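Local coordinates for kinetochore protein Mis16 (Schizosaccharomyces japonicus, PDB 4XYH), which recognises histone H4 and, independently, the CENP-A-specific chaperone Scm3, probably in the service of centromeric chromatin assembly, at residues 73-78 with 407-412; 146-151 with 196-201; 260-265 with 287-292. All blocks are in the same frame, centred on the assembly; numbering follows the deposited sequence.

Three neighbouring-blade interfaces of one β-propeller serve here as a worked example of how such a ring coheres. The chain leaves its N-terminal helix, gives strand 41-48 to the last blade, and then lays down strand 70-77, whose partner in contact 1 arrives only at strand 406-412; that contact closes the longest loop, beside the seam where strands 41-48 and 406-412 pair. Nested inside this loop, contact 2 joins the blades of strands 146-150 and 197-201, and contact 3, following in series, joins those of strands 259-264 and 284-289. Contacts 1 and 2 touch through Leu76 CD2 and Ile147 CG2, 3.9 Å apart, whereas contacts 1 and 3 lie on opposite sides of the chain's centre.

Contact 1. Residues 73-78 with 407-412; sequences QKLLLG and LQIWSP
Strands 70-77 and 406-412 run in broadly opposite senses and belong to different sheets, so that Leu75 CA lies 10.6 Å from Ile409 CA and Leu77 CA lies 9.8 Å from Leu407 CA, spacings bridged by side chains alone. Each of the four residues directs its CB at the facing strand. Leu75 and Ile409 approach from opposite directions and slide past each other, their ends meeting methyl to methyl, with Leu75 CD1 4.0 Å from Ile409 CD1. Ile409 gains this reach because CG1 lies anti to the carbonyl carbon (chi1 -61°) with CD1 fully extended beyond it. One step along, Leu77 and Leu407 use a single branch each, Leu77 CD1 lying 4.3 Å from Leu407 CD2. The second pair is slightly wider apart at its nearest atoms but buries as much surface, and all four residues are buried. Val56 and Trp58 also pack on Leu75, and Leu96 and Ile45 on Ile409. Trp410 NE1 bonds to Ser400 OG of its own sheet, while the ring stacks on His378, on the last strand of the sheet before. Such apolar packing between adjacent sheets typifies a WD40 β-propeller, here at the seam where the C-terminal blade, completed by N-terminal strand 41-48, meets the blade that follows it round the ring.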
# COMPACT_ATOMS: atom_id res chain seq x y z
N GLN A 73 11.13 4.31 -15.67
CA GLN A 73 10.36 3.29 -14.97
C GLN A 73 8.90 3.69 -14.89
O GLN A 73 8.54 4.81 -15.24
CB GLN A 73 10.96 3.03 -13.58
CG GLN A 73 12.34 2.39 -13.65
CD GLN A 73 12.98 2.16 -12.29
OE1 GLN A 73 12.31 1.88 -11.29
NE2 GLN A 73 14.30 2.25 -12.25
N LYS A 74 8.05 2.77 -14.44
CA LYS A 74 6.61 3.02 -14.46
C LYS A 74 5.94 2.83 -13.11
O LYS A 74 6.36 2.00 -12.30
CB LYS A 74 5.94 2.11 -15.49
CG LYS A 74 6.25 2.49 -16.93
CD LYS A 74 5.68 1.46 -17.89
CE LYS A 74 5.77 1.96 -19.33
NZ LYS A 74 5.56 0.85 -20.30
N LEU A 75 4.88 3.59 -12.90
CA LEU A 75 4.07 3.48 -11.69
C LEU A 75 2.62 3.31 -12.06
O LEU A 75 2.15 3.86 -13.06
CB LEU A 75 4.20 4.73 -10.81
CG LEU A 75 5.59 5.10 -10.33
CD1 LEU A 75 5.97 6.45 -10.90
CD2 LEU A 75 5.62 5.14 -8.83
N LEU A 76 1.92 2.55 -11.22
CA LEU A 76 0.50 2.39 -11.32
C LEU A 76 -0.18 3.36 -10.35
O LEU A 76 0.08 3.33 -9.15
CB LEU A 76 0.13 0.96 -11.01
CG LEU A 76 -1.34 0.60 -11.05
CD1 LEU A 76 -1.85 0.59 -12.50
CD2 LEU A 76 -1.51 -0.74 -10.37
N LEU A 77 -1.04 4.22 -10.88
CA LEU A 77 -1.73 5.26 -10.10
C LEU A 77 -3.23 5.24 -10.33
O LEU A 77 -3.73 4.52 -11.21
CB LEU A 77 -1.21 6.65 -10.46
CG LEU A 77 0.22 6.98 -10.09
CD1 LEU A 77 0.61 8.32 -10.69
CD2 LEU A 77 0.33 7.01 -8.57
N GLY A 78 -3.95 6.06 -9.56
CA GLY A 78 -5.38 6.19 -9.74
C GLY A 78 -5.87 7.62 -9.65
O GLY A 78 -5.08 8.55 -9.49
N LEU A 407 2.39 13.60 -5.35
CA LEU A 407 3.18 12.38 -5.43
C LEU A 407 4.66 12.71 -5.21
O LEU A 407 5.20 13.61 -5.84
CB LEU A 407 2.99 11.68 -6.78
CG LEU A 407 4.01 10.58 -7.07
CD1 LEU A 407 3.88 9.43 -6.09
CD2 LEU A 407 3.89 10.06 -8.51
N GLN A 408 5.32 11.99 -4.31
CA GLN A 408 6.74 12.21 -4.11
C GLN A 408 7.52 10.92 -4.33
O GLN A 408 7.12 9.85 -3.85
CB GLN A 408 7.03 12.77 -2.72
CG GLN A 408 7.10 14.27 -2.69
CD GLN A 408 7.11 14.84 -1.28
OE1 GLN A 408 7.23 14.11 -0.29
NE2 GLN A 408 6.98 16.16 -1.20
N ILE A 409 8.62 11.05 -5.06
CA ILE A 409 9.55 9.97 -5.30
C ILE A 409 10.89 10.37 -4.69
O ILE A 409 11.50 11.35 -5.12
CB ILE A 409 9.68 9.68 -6.80
CG1 ILE A 409 8.32 9.25 -7.35
CG2 ILE A 409 10.73 8.59 -7.06
CD1 ILE A 409 8.31 8.94 -8.83
N TRP A 410 11.33 9.63 -3.69
CA TRP A 410 12.49 10.05 -2.93
C TRP A 410 13.41 8.91 -2.52
O TRP A 410 13.01 7.74 -2.46
CB TRP A 410 12.06 10.81 -1.68
CG TRP A 410 10.98 10.13 -0.90
CD1 TRP A 410 9.64 10.14 -1.18
CD2 TRP A 410 11.14 9.35 0.28
NE1 TRP A 410 8.95 9.41 -0.24
CE2 TRP A 410 9.85 8.92 0.67
CE3 TRP A 410 12.24 8.97 1.06
CZ2 TRP A 410 9.64 8.12 1.80
CZ3 TRP A 410 12.03 8.18 2.18
CH2 TRP A 410 10.74 7.77 2.53
N SER A 411 14.66 9.27 -2.25
CA SER A 411 15.66 8.32 -1.80
C SER A 411 16.45 8.93 -0.66
O SER A 411 17.08 9.97 -0.85
CB SER A 411 16.59 7.96 -2.94
OG SER A 411 17.57 7.04 -2.48
N PRO A 412 16.40 8.32 0.53
CA PRO A 412 17.21 8.90 1.61
C PRO A 412 18.69 8.79 1.30
O PRO A 412 19.12 7.89 0.57
CB PRO A 412 16.82 8.08 2.84
CG PRO A 412 16.17 6.85 2.30
CD PRO A 412 15.57 7.19 0.99

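Contact 2. Residues 146-151 with 196-201; sequences IIATLG and GTLATG
Ala148 and Leu150 on strand 146-150 pack against Leu198 and Thr200 on strand 197-201, and the two strands belong to successive blades of the β-propeller. They run nearly parallel, 13° apart in direction, with axes 9.2 Å from each other at their closest, as expected for equivalent strands of two blades set face to face. The first residue of strand 146-150 to touch is Ala148. Its single methyl is met by the larger partner, Leu198 CD1 resting 3.8 Å from Ala148 CB. Leu198 places that branch by setting CG between its backbone N and carbonyl carbon (chi1 66°), and Trp190 lies against both residues. Thr149 points away from the contact, and its OG1 hydrogen-bonds to His130 NE2, at the end of strand 123-130 in the sheet before. With Leu150 the balance of sizes is reversed: the long side chain now comes from the first strand and the short one from the second. Leu150 and Thr200 cross obliquely, Leu150 CD2 lying 4.0 Å from Thr200 CG2 and 4.2 Å from Thr200 CB, while the other branch, Leu150 CD1, comes to 4.3 Å from the carbonyl oxygen of Gly201. The methyl of Thr200 thus meets the neighbouring sheet, and its OG1 takes part in two hydrogen bonds, with His181 NE2 from the loop before strand 187-190 and with Trp210 NE1 of strand 207-211.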
# COMPACT_ATOMS: atom_id res chain seq x y z
N ILE A 146 -1.83 -7.51 -16.15
CA ILE A 146 -3.14 -7.73 -15.54
C ILE A 146 -3.26 -6.90 -14.25
O ILE A 146 -2.51 -7.10 -13.30
CB ILE A 146 -3.37 -9.25 -15.24
CG1 ILE A 146 -3.21 -10.08 -16.53
CG2 ILE A 146 -4.71 -9.47 -14.58
CD1 ILE A 146 -4.21 -9.74 -17.63
N ILE A 147 -4.20 -5.95 -14.23
CA ILE A 147 -4.39 -5.07 -13.06
C ILE A 147 -5.73 -5.37 -12.40
O ILE A 147 -6.76 -5.51 -13.08
CB ILE A 147 -4.36 -3.56 -13.43
CG1 ILE A 147 -3.20 -3.21 -14.37
CG2 ILE A 147 -4.37 -2.67 -12.15
CD1 ILE A 147 -1.84 -3.44 -13.78
N ALA A 148 -5.73 -5.49 -11.07
CA ALA A 148 -6.98 -5.54 -10.31
C ALA A 148 -7.17 -4.22 -9.59
O ALA A 148 -6.20 -3.62 -9.14
CB ALA A 148 -6.98 -6.70 -9.33
N THR A 149 -8.41 -3.75 -9.47
CA THR A 149 -8.69 -2.54 -8.68
C THR A 149 -9.93 -2.74 -7.84
O THR A 149 -10.69 -3.66 -8.08
CB THR A 149 -8.93 -1.26 -9.54
OG1 THR A 149 -10.25 -1.29 -10.10
CG2 THR A 149 -7.90 -1.10 -10.65
N LEU A 150 -10.13 -1.85 -6.86
CA LEU A 150 -11.39 -1.74 -6.12
C LEU A 150 -12.04 -0.40 -6.42
O LEU A 150 -11.41 0.66 -6.24
CB LEU A 150 -11.15 -1.86 -4.62
CG LEU A 150 -11.12 -3.24 -3.99
CD1 LEU A 150 -10.68 -3.13 -2.50
CD2 LEU A 150 -12.49 -3.93 -4.13
N GLY A 151 -13.29 -0.42 -6.85
CA GLY A 151 -13.93 0.80 -7.29
C GLY A 151 -15.33 1.02 -6.76
O GLY A 151 -15.61 0.73 -5.60
N GLY A 196 -3.66 -15.83 -10.79
CA GLY A 196 -5.04 -15.54 -11.10
C GLY A 196 -5.96 -15.48 -9.90
O GLY A 196 -7.11 -15.06 -10.02
N THR A 197 -5.47 -15.90 -8.75
CA THR A 197 -6.28 -15.82 -7.53
C THR A 197 -5.97 -14.52 -6.77
O THR A 197 -4.81 -14.12 -6.69
CB THR A 197 -6.03 -17.04 -6.62
OG1 THR A 197 -6.66 -18.19 -7.21
CG2 THR A 197 -6.61 -16.82 -5.21
N LEU A 198 -7.00 -13.85 -6.25
CA LEU A 198 -6.81 -12.62 -5.48
C LEU A 198 -7.87 -12.50 -4.40
O LEU A 198 -8.85 -13.26 -4.38
CB LEU A 198 -6.87 -11.38 -6.38
CG LEU A 198 -8.22 -11.08 -7.04
CD1 LEU A 198 -8.38 -9.60 -7.31
CD2 LEU A 198 -8.33 -11.86 -8.35
N ALA A 199 -7.70 -11.54 -3.50
CA ALA A 199 -8.68 -11.34 -2.44
C ALA A 199 -9.00 -9.88 -2.23
O ALA A 199 -8.15 -9.00 -2.46
CB ALA A 199 -8.17 -11.96 -1.14
N THR A 200 -10.22 -9.61 -1.76
CA THR A 200 -10.64 -8.26 -1.44
C THR A 200 -11.37 -8.21 -0.09
O THR A 200 -12.00 -9.19 0.33
CB THR A 200 -11.56 -7.68 -2.52
OG1 THR A 200 -12.70 -8.54 -2.67
CG2 THR A 200 -10.83 -7.58 -3.84
N GLY A 201 -11.28 -7.06 0.59
CA GLY A 201 -11.98 -6.81 1.83
C GLY A 201 -12.43 -5.36 1.83
O GLY A 201 -11.68 -4.47 1.41

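Contact 3. Residues 260-265 with 287-292; sequences LQIHDT and VAFNPF
A methyl group set against the rim of an aromatic ring, rather than over its face, is the unusual element where Ile262 meets Phe289: Ile262 CD1 lies close to the ring plane, 4.5 Å from Phe289 CZ. The touch is a light one. Ile262 does not aim its CB at the other strand, but a chi2 of -66° folds CD1 back, and it is this end that comes nearer the ring. The ring itself is confined by other neighbours, for His244 meets it with the two planes clearly inclined to each other, and Thr252 and Leu297 also pack on it. The second pair is somewhat closer. Leu260 and Val287 cross at about a right angle, with Leu260 CD1 4.1 Å from Val287 CG2. Leu260 CG and Val287 CG2 both lie anti to their backbone N, beside the carbonyl carbon, and it is these branches that meet. These strands are the third of one propeller blade and the first of the next, their touching parts 43° apart in direction, so the contact packs one sheet against the inner strand of its successor. A polar tie supplements it nearby, Val287 N bonding to Asp240 OD2 of the preceding blade. In segment 260-265 the Ile-His-Asp run puts His263 where a WD repeat usually carries tryptophan, and His263 NE2 still bonds to Ser253 OG. Beyond Phe289 the chain leaves the strand through an Asx turn, in which Asn290 OD1 accepts from Phe292 N at 2.8 Å, the donor tilted 29° out of the carbonyl plane.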
# COMPACT_ATOMS: atom_id res chain seq x y z
N LEU A 260 -6.35 -9.29 14.16
CA LEU A 260 -5.43 -9.75 13.14
C LEU A 260 -5.80 -11.19 12.91
O LEU A 260 -5.81 -11.97 13.86
CB LEU A 260 -3.98 -9.63 13.60
CG LEU A 260 -2.93 -10.41 12.82
CD1 LEU A 260 -2.74 -9.80 11.41
CD2 LEU A 260 -1.59 -10.45 13.58
N GLN A 261 -6.13 -11.57 11.68
CA GLN A 261 -6.58 -12.94 11.47
C GLN A 261 -5.81 -13.62 10.35
O GLN A 261 -5.30 -12.98 9.44
CB GLN A 261 -8.09 -12.99 11.19
CG GLN A 261 -8.95 -12.25 12.22
CD GLN A 261 -10.43 -12.58 12.12
OE1 GLN A 261 -10.79 -13.65 11.65
NE2 GLN A 261 -11.28 -11.66 12.56
N ILE A 262 -5.69 -14.94 10.46
CA ILE A 262 -5.03 -15.75 9.45
C ILE A 262 -6.08 -16.68 8.89
O ILE A 262 -6.78 -17.35 9.65
CB ILE A 262 -3.85 -16.56 10.01
CG1 ILE A 262 -2.82 -15.63 10.65
CG2 ILE A 262 -3.22 -17.40 8.90
CD1 ILE A 262 -2.13 -14.71 9.64
N HIS A 263 -6.21 -16.70 7.57
CA HIS A 263 -7.21 -17.54 6.96
C HIS A 263 -6.54 -18.58 6.10
O HIS A 263 -5.53 -18.28 5.44
CB HIS A 263 -8.18 -16.71 6.12
CG HIS A 263 -8.64 -15.46 6.80
ND1 HIS A 263 -9.73 -15.43 7.64
CD2 HIS A 263 -8.14 -14.20 6.79
CE1 HIS A 263 -9.88 -14.21 8.12
NE2 HIS A 263 -8.94 -13.44 7.61
N ASP A 264 -7.10 -19.78 6.11
CA ASP A 264 -6.72 -20.86 5.19
C ASP A 264 -7.74 -20.95 4.06
O ASP A 264 -8.86 -21.44 4.26
CB ASP A 264 -6.63 -22.20 5.94
CG ASP A 264 -6.12 -23.35 5.07
OD1 ASP A 264 -6.11 -23.22 3.83
OD2 ASP A 264 -5.74 -24.40 5.63
N THR A 265 -7.36 -20.50 2.87
CA THR A 265 -8.33 -20.36 1.78
C THR A 265 -8.76 -21.70 1.17
O THR A 265 -9.64 -21.74 0.30
CB THR A 265 -7.80 -19.45 0.64
OG1 THR A 265 -6.58 -19.98 0.10
CG2 THR A 265 -7.57 -18.05 1.16
N VAL A 287 -1.34 -4.30 7.22
CA VAL A 287 -0.66 -5.53 7.58
C VAL A 287 0.30 -5.89 6.45
O VAL A 287 0.01 -5.65 5.28
CB VAL A 287 -1.67 -6.67 7.83
CG1 VAL A 287 -2.54 -6.88 6.60
CG2 VAL A 287 -0.96 -7.99 8.25
N ALA A 288 1.44 -6.46 6.81
CA ALA A 288 2.45 -6.77 5.80
C ALA A 288 3.37 -7.91 6.27
O ALA A 288 3.93 -7.87 7.37
CB ALA A 288 3.27 -5.53 5.47
N PHE A 289 3.49 -8.92 5.42
CA PHE A 289 4.43 -10.01 5.61
C PHE A 289 5.83 -9.60 5.16
O PHE A 289 5.99 -8.95 4.12
CB PHE A 289 4.00 -11.23 4.82
CG PHE A 289 2.87 -12.00 5.43
CD1 PHE A 289 2.98 -12.51 6.71
CD2 PHE A 289 1.72 -12.25 4.70
CE1 PHE A 289 1.95 -13.25 7.26
CE2 PHE A 289 0.69 -12.99 5.25
CZ PHE A 289 0.81 -13.48 6.53
N ASN A 290 6.83 -10.00 5.93
CA ASN A 290 8.23 -9.79 5.57
C ASN A 290 8.59 -10.77 4.47
O ASN A 290 8.34 -11.95 4.60
CB ASN A 290 9.13 -9.98 6.79
CG ASN A 290 10.60 -9.71 6.50
OD1 ASN A 290 11.28 -10.52 5.86
ND2 ASN A 290 11.12 -8.60 7.02
N PRO A 291 9.18 -10.28 3.37
CA PRO A 291 9.48 -11.13 2.20
C PRO A 291 10.71 -12.05 2.38
O PRO A 291 10.95 -12.89 1.52
CB PRO A 291 9.73 -10.11 1.09
CG PRO A 291 10.20 -8.88 1.79
CD PRO A 291 9.47 -8.86 3.12
N PHE A 292 11.46 -11.90 3.47
CA PHE A 292 12.62 -12.76 3.71
C PHE A 292 12.35 -13.77 4.83
O PHE A 292 12.80 -14.92 4.78
CB PHE A 292 13.84 -11.90 4.05
CG PHE A 292 14.26 -11.01 2.93
CD1 PHE A 292 15.07 -11.48 1.90
CD2 PHE A 292 13.82 -9.69 2.87
CE1 PHE A 292 15.45 -10.66 0.85
CE2 PHE A 292 14.19 -8.85 1.82
CZ PHE A 292 15.00 -9.33 0.81